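PDB 4PEY: putative secreted protein from Streptomyces sp. SirexAA-E, which hydrolyses laminarin and laminarioligosaccharides as an exo-beta-1,3-glucanase, working from the non-reducing ends and producing glucose and laminaribiose. Local coordinates for residues G18-N23 and H284-P289; V401-H406 and A458-A463. The protein carries 1 engineered substitution. All coordinates share one frame; numbering follows the deposited sequence.

Contact 1: G18-N23 and H284-P289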
loop_
_atom_site.group_PDB
_atom_site.type_symbol
_atom_site.label_atom_id
_atom_site.label_comp_id
_atom_site.label_asym_id
_atom_site.label_seq_id
_atom_site.Cartn_x
_atom_site.Cartn_y
_atom_site.Cartn_z
ATOM N N GLY A 18 -20.754 2.647 19.263
ATOM C CA GLY A 18 -21.786 1.705 18.880
ATOM C C GLY A 18 -21.233 0.407 18.330
ATOM O O GLY A 18 -20.023 0.180 18.320
ATOM N N ASP A 19 -22.144 -0.445 17.875
ATOM C CA ASP A 19 -21.822 -1.769 17.358
ATOM C C ASP A 19 -20.987 -1.693 16.079
ATOM O O ASP A 19 -21.201 -0.812 15.244
ATOM C CB ASP A 19 -23.118 -2.536 17.098
ATOM C CG ASP A 19 -22.881 -3.990 16.763
ATOM O OD1 ASP A 19 -22.562 -4.767 17.688
ATOM O OD2 ASP A 19 -23.028 -4.359 15.583
ATOM N N LEU A 20 -20.046 -2.619 15.924
ATOM C CA LEU A 20 -19.183 -2.649 14.742
ATOM C C LEU A 20 -19.808 -3.386 13.552
ATOM O O LEU A 20 -19.253 -3.388 12.459
ATOM C CB LEU A 20 -17.835 -3.283 15.091
ATOM C CG LEU A 20 -17.027 -2.507 16.132
ATOM C CD1 LEU A 20 -15.692 -3.189 16.403
ATOM C CD2 LEU A 20 -16.829 -1.068 15.670
ATOM N N GLY A 21 -20.959 -4.015 13.762
ATOM C CA GLY A 21 -21.696 -4.595 12.651
ATOM C C GLY A 21 -21.341 -6.039 12.344
ATOM O O GLY A 21 -20.399 -6.593 12.910
ATOM N N PRO A 22 -22.090 -6.657 11.421
ATOM C CA PRO A 22 -21.983 -8.099 11.174
ATOM C C PRO A 22 -20.735 -8.526 10.405
ATOM O O PRO A 22 -20.472 -9.727 10.333
ATOM C CB PRO A 22 -23.242 -8.401 10.359
ATOM C CG PRO A 22 -23.548 -7.115 9.661
ATOM C CD PRO A 22 -23.173 -6.036 10.633
ATOM N N ASN A 23 -19.988 -7.577 9.841
ATOM C CA ASN A 23 -18.808 -7.915 9.048
ATOM C C ASN A 23 -17.512 -7.827 9.850
ATOM O O ASN A 23 -16.425 -8.040 9.317
ATOM C CB ASN A 23 -18.709 -7.010 7.819
ATOM C CG ASN A 23 -19.859 -7.208 6.859
ATOM O OD1 ASN A 23 -20.528 -8.243 6.879
ATOM N ND2 ASN A 23 -20.088 -6.220 5.997
ATOM N N HIS A 284 -14.118 11.338 14.806
ATOM C CA HIS A 284 -13.271 10.623 13.867
ATOM C C HIS A 284 -14.135 9.649 13.073
ATOM O O HIS A 284 -15.343 9.559 13.306
ATOM C CB HIS A 284 -12.153 9.902 14.615
ATOM C CG HIS A 284 -11.317 10.817 15.458
ATOM N ND1 HIS A 284 -10.201 11.462 14.967
ATOM C CD2 HIS A 284 -11.450 11.218 16.743
ATOM C CE1 HIS A 284 -9.672 12.206 15.922
ATOM N NE2 HIS A 284 -10.414 12.082 17.008
ATOM N N LEU A 285 -13.525 8.940 12.126
ATOM C CA LEU A 285 -14.262 8.016 11.261
ATOM C C LEU A 285 -13.710 6.604 11.365
ATOM O O LEU A 285 -12.512 6.395 11.194
ATOM C CB LEU A 285 -14.202 8.477 9.798
ATOM C CG LEU A 285 -14.840 9.841 9.502
ATOM C CD1 LEU A 285 -14.595 10.239 8.054
ATOM C CD2 LEU A 285 -16.337 9.832 9.804
ATOM N N LEU A 286 -14.586 5.644 11.648
ATOM C CA LEU A 286 -14.242 4.225 11.601
ATOM C C LEU A 286 -15.112 3.547 10.560
ATOM O O LEU A 286 -16.315 3.376 10.784
ATOM C CB LEU A 286 -14.438 3.559 12.970
ATOM C CG LEU A 286 -13.999 2.093 13.052
ATOM C CD1 LEU A 286 -12.481 1.987 12.957
ATOM C CD2 LEU A 286 -14.513 1.441 14.332
ATOM N N PHE A 287 -14.521 3.180 9.420
ATOM C CA PHE A 287 -15.277 2.525 8.361
ATOM C C PHE A 287 -15.309 1.020 8.599
ATOM O O PHE A 287 -14.294 0.330 8.463
ATOM C CB PHE A 287 -14.685 2.825 6.971
ATOM C CG PHE A 287 -14.840 4.256 6.534
ATOM C CD1 PHE A 287 -13.943 5.223 6.957
ATOM C CD2 PHE A 287 -15.880 4.632 5.690
ATOM C CE1 PHE A 287 -14.080 6.543 6.548
ATOM C CE2 PHE A 287 -16.021 5.947 5.289
ATOM C CZ PHE A 287 -15.121 6.901 5.713
ATOM N N THR A 288 -16.477 0.503 8.953
ATOM C CA THR A 288 -16.632 -0.936 9.120
ATOM C C THR A 288 -16.585 -1.585 7.728
ATOM O O THR A 288 -16.783 -0.899 6.719
ATOM C CB THR A 288 -17.946 -1.273 9.860
ATOM O OG1 THR A 288 -19.075 -0.855 9.083
ATOM C CG2 THR A 288 -17.982 -0.571 11.210
ATOM N N PRO A 289 -16.303 -2.899 7.656
ATOM C CA PRO A 289 -16.101 -3.513 6.336
ATOM C C PRO A 289 -17.352 -3.473 5.476
ATOM O O PRO A 289 -18.414 -3.943 5.882
ATOM C CB PRO A 289 -15.717 -4.962 6.669
ATOM C CG PRO A 289 -15.275 -4.922 8.119
ATOM C CD PRO A 289 -16.137 -3.876 8.744
#

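Contact 2: V401-H406 and A458-A463. Engineered in segment 458-463: Ala458 (natural residue Glu). With BGC (beta-D-glucopyranose), chain B; BGC (beta-D-glucopyranose), chain C.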
loop_
_atom_site.group_PDB
_atom_site.type_symbol
_atom_site.label_atom_id
_atom_site.label_comp_id
_atom_site.label_asym_id
_atom_site.label_seq_id
_atom_site.Cartn_x
_atom_site.Cartn_y
_atom_site.Cartn_z
ATOM N N VAL A 401 -1.714 2.146 -6.173
ATOM C CA VAL A 401 -2.597 2.907 -7.035
ATOM C C VAL A 401 -2.569 2.169 -8.366
ATOM O O VAL A 401 -1.543 2.135 -9.043
ATOM C CB VAL A 401 -2.132 4.381 -7.143
ATOM C CG1 VAL A 401 -3.024 5.174 -8.085
ATOM C CG2 VAL A 401 -2.112 5.011 -5.761
ATOM N N TRP A 402 -3.701 1.566 -8.725
ATOM C CA TRP A 402 -3.718 0.499 -9.727
ATOM C C TRP A 402 -4.811 0.654 -10.766
ATOM O O TRP A 402 -5.996 0.513 -10.452
ATOM C CB TRP A 402 -3.881 -0.846 -9.009
ATOM C CG TRP A 402 -3.889 -2.120 -9.841
ATOM C CD1 TRP A 402 -2.812 -2.720 -10.440
ATOM C CD2 TRP A 402 -5.008 -2.988 -10.069
ATOM N NE1 TRP A 402 -3.199 -3.904 -11.042
ATOM C CE2 TRP A 402 -4.542 -4.087 -10.832
ATOM C CE3 TRP A 402 -6.362 -2.943 -9.711
ATOM C CZ2 TRP A 402 -5.382 -5.126 -11.234
ATOM C CZ3 TRP A 402 -7.193 -3.969 -10.123
ATOM C CH2 TRP A 402 -6.699 -5.049 -10.871
ATOM N N ARG A 403 -4.415 0.945 -12.003
ATOM C CA ARG A 403 -5.337 0.826 -13.124
ATOM C C ARG A 403 -5.410 -0.662 -13.478
ATOM O O ARG A 403 -4.382 -1.289 -13.750
ATOM C CB ARG A 403 -4.888 1.668 -14.323
ATOM C CG ARG A 403 -5.733 1.406 -15.560
ATOM C CD ARG A 403 -5.412 2.323 -16.736
ATOM N NE ARG A 403 -6.149 1.864 -17.910
ATOM C CZ ARG A 403 -5.636 1.137 -18.898
ATOM N NH1 ARG A 403 -4.348 0.810 -18.920
ATOM N NH2 ARG A 403 -6.418 0.745 -19.884
ATOM N N ALA A 404 -6.612 -1.240 -13.441
ATOM C CA ALA A 404 -6.752 -2.694 -13.593
ATOM C C ALA A 404 -6.226 -3.195 -14.942
ATOM O O ALA A 404 -6.533 -2.620 -15.987
ATOM C CB ALA A 404 -8.214 -3.118 -13.423
ATOM N N ASP A 405 -5.438 -4.266 -14.899
ATOM C CA ASP A 405 -4.932 -4.929 -16.101
ATOM C C ASP A 405 -5.734 -6.174 -16.453
ATOM O O ASP A 405 -5.553 -6.753 -17.519
ATOM C CB ASP A 405 -3.482 -5.339 -15.895
ATOM C CG ASP A 405 -3.340 -6.291 -14.733
ATOM O OD1 ASP A 405 -3.295 -7.525 -14.952
ATOM O OD2 ASP A 405 -3.344 -5.797 -13.587
ATOM N N HIS A 406 -6.585 -6.609 -15.529
ATOM C CA HIS A 406 -7.413 -7.791 -15.750
ATOM C C HIS A 406 -8.714 -7.623 -14.981
ATOM O O HIS A 406 -8.829 -6.724 -14.146
ATOM C CB HIS A 406 -6.679 -9.071 -15.323
ATOM C CG HIS A 406 -6.371 -9.133 -13.859
ATOM N ND1 HIS A 406 -5.202 -8.635 -13.321
ATOM C CD2 HIS A 406 -7.074 -9.647 -12.820
ATOM C CE1 HIS A 406 -5.207 -8.825 -12.012
ATOM N NE2 HIS A 406 -6.333 -9.434 -11.681
ATOM N N ALA A 458 4.502 -1.150 -12.937
ATOM C CA ALA A 458 4.440 -1.827 -14.227
ATOM C C ALA A 458 3.667 -0.909 -15.146
ATOM O O ALA A 458 2.684 -0.294 -14.726
ATOM C CB ALA A 458 3.777 -3.197 -14.128
ATOM N N LYS A 459 4.116 -0.793 -16.391
ATOM C CA LYS A 459 3.455 0.075 -17.359
ATOM C C LYS A 459 2.168 -0.576 -17.867
ATOM O O LYS A 459 1.948 -1.772 -17.665
ATOM C CB LYS A 459 4.406 0.398 -18.518
ATOM C CG LYS A 459 5.595 1.298 -18.119
ATOM C CD LYS A 459 5.169 2.671 -17.587
ATOM C CE LYS A 459 4.358 3.467 -18.599
ATOM N NZ LYS A 459 3.848 4.761 -18.048
ATOM N N ALA A 460 1.307 0.222 -18.491
ATOM C CA ALA A 460 0.086 -0.294 -19.116
ATOM C C ALA A 460 0.412 -1.423 -20.090
ATOM O O ALA A 460 1.311 -1.283 -20.915
ATOM C CB ALA A 460 -0.652 0.827 -19.846
ATOM N N TYR A 461 -0.325 -2.530 -20.005
ATOM C CA TYR A 461 -0.095 -3.668 -20.904
ATOM C C TYR A 461 -0.796 -3.486 -22.246
ATOM O O TYR A 461 -0.435 -4.133 -23.243
ATOM C CB TYR A 461 -0.592 -4.983 -20.295
ATOM C CG TYR A 461 0.008 -5.381 -18.971
ATOM C CD1 TYR A 461 1.174 -4.790 -18.493
ATOM C CD2 TYR A 461 -0.595 -6.368 -18.200
ATOM C CE1 TYR A 461 1.719 -5.174 -17.269
ATOM C CE2 TYR A 461 -0.061 -6.757 -16.987
ATOM C CZ TYR A 461 1.093 -6.158 -16.527
ATOM O OH TYR A 461 1.620 -6.546 -15.319
ATOM N N ASP A 462 -1.817 -2.632 -22.262
ATOM C CA ASP A 462 -2.790 -2.659 -23.348
ATOM C C ASP A 462 -2.708 -1.467 -24.303
ATOM O O ASP A 462 -3.635 -1.217 -25.077
ATOM C CB ASP A 462 -4.215 -2.802 -22.774
ATOM C CG ASP A 462 -4.543 -1.794 -21.673
ATOM O OD1 ASP A 462 -3.664 -1.019 -21.241
ATOM O OD2 ASP A 462 -5.706 -1.805 -21.218
ATOM N N ALA A 463 -1.583 -0.763 -24.278
ATOM C CA ALA A 463 -1.320 0.259 -25.286
ATOM C C ALA A 463 -1.401 -0.395 -26.663
ATOM O O ALA A 463 -0.721 -1.386 -26.916
ATOM C CB ALA A 463 0.043 0.894 -25.067
HETATM C C2 BGC B . 1.274 -6.832 -11.895
HETATM C C3 BGC B . -0.134 -6.630 -11.344
HETATM C C4 BGC B . -1.121 -7.468 -12.141
HETATM C C5 BGC B . -0.691 -8.926 -12.115
HETATM C C6 BGC B . -1.680 -9.798 -12.874
HETATM C C1 BGC B . 1.610 -8.313 -12.091
HETATM O O2 BGC B . 2.211 -6.223 -11.018
HETATM O O3 BGC B . -0.496 -5.269 -11.445
HETATM O O4 BGC B . -2.423 -7.325 -11.624
HETATM O O5 BGC B . 0.568 -9.018 -12.742
HETATM O O6 BGC B . -1.573 -9.533 -14.254
HETATM C C2 BGC C . 4.430 -10.019 -13.157
HETATM C C3 BGC C . 2.977 -9.712 -13.496
HETATM C C4 BGC C . 2.791 -9.709 -15.005
HETATM C C5 BGC C . 3.295 -11.022 -15.579
HETATM C C6 BGC C . 3.120 -11.040 -17.092
HETATM C C1 BGC C . 4.931 -11.262 -13.883
HETATM O O2 BGC C . 4.527 -10.247 -11.767
HETATM O O3 BGC C . 2.737 -8.404 -12.932
HETATM O O4 BGC C . 1.423 -9.501 -15.302
HETATM O O5 BGC C . 4.671 -11.161 -15.271
HETATM O O6 BGC C . 3.536 -12.293 -17.595
HETATM O O HOH W 1 -5.088 -2.575 -18.505
#

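Contact 1: G18-N23 and H284-P289
Asn23 presents its flat amide to Pro289 with Pro289 O almost exactly in the plane of the amide, 3° out of it. The donor ND2 of Asn23 lies 2.8 Å from Pro289 O, and the nearly straight N-H...O angle of 174° makes this a well-formed hydrogen bond, although ND2 stands tilted out of the carbonyl plane. Asn23 CG lies anti to its own carbonyl carbon (chi1 -64°), which turns the amide toward Pro289 O. Beside it the pyrrolidine ring brings its CB and CG to the root of the same residue: Pro289 CB is 3.8 Å from Asn23 CB, and Pro289 CG is 3.5 Å from Asn23 O. The amide is thus tied at its nitrogen while Asn23 CB packs on the ring.

Further along, Leu20 and Leu286 cross at about a right angle and meet through one methyl each, CD2 to CD2 at 3.7 Å. Between these points Thr288 CG2 sits 3.3 Å from Leu20 O, while its OG1 is hydrogen-bonded to Val266 O.

On the N-terminal side, an Asx turn shapes the backbone, Gly21 N donating to Asp19 OD2. The contact joins the lead-in to strand 24-27 with strand 284-287 and its exit, a seam consistent with the tandem beta-helix domains of glycoside hydrolase family 55.

Contact 2: V401-H406 and A458-A463
Arg403 stretches out from CG to NE with CG anti to its backbone N (chi1 172°), and Asp462, whose CG stands between its own N and carbonyl carbon (chi1 51°), comes to meet it from the opposite direction. Both residues belong to the C-terminal beta-helix of this family 55 enzyme: Arg403 ends strand 399-403, and Asp462 lies in the loop after strand 450-458. The result is an end-on, two-nitrogen salt bridge. Arg403 NH1 reaches Asp462 OD1 at 3.0 Å on its syn lone pair, in the guanidinium plane; Arg403 NH2 reaches Asp462 OD2, also at 3.0 Å, but tilted from that plane, in keeping with the 31° between the two flat groups. Asn415 O takes Arg403 NE and His437 O takes NH1 as well, so the guanidinium is fixed from several sides.

Nearer the sugar, Asp405 CB touches Tyr461 CD2 at 3.8 Å, approaching the ring obliquely. The Asp405 carboxylate reads the glucose of chain B with both oxygens: O6 donates to OD1 at 2.7 Å and O4 donates to OD2 at 2.7 Å. His406 ND1 donates a hydrogen bond to Asp405 OD1 (2.7 Å), which lies in the imidazole plane although the donor comes from above the carboxylate plane; this would steady the carboxylate. Trp402 NE1 donates to O3 of the same glucose at 3.1 Å. Its C1 is bonded to O3 of the chain C glucose, consistent with the chain B sugar being the non-reducing end that an exo-acting enzyme works from. Ala458, an engineered replacement of the inferred proton donor Glu, begins the same segment as Tyr461. A water bridges the two segments, donating to Ala404 O and, in a weak bond, to Asp462 OD2, 2.9 Å from the water oxygen.

Overall arrangement
Contact 1 and contact 2 follow one another along the chain, the first closing at Pro289 well before the second opens at Val401. Their centres lie 32 Å apart and their nearest atoms about 17 Å, so they do not touch. What they share is the succession of parallel strands running from 263-266 through 284-287, 306-309, 333-335 and 367-375 to 399-403, 429-436 and 450-458. Contact 1 sits near the start of this C-terminal beta-helix, away from the annotated sites; contact 2 lines the substrate pocket. The C-terminal solenoid thus meets the N-terminal part near its start and contributes one wall of the pocket several coils on, while Gln130 and Gln173 bind sugar from the N-terminal part.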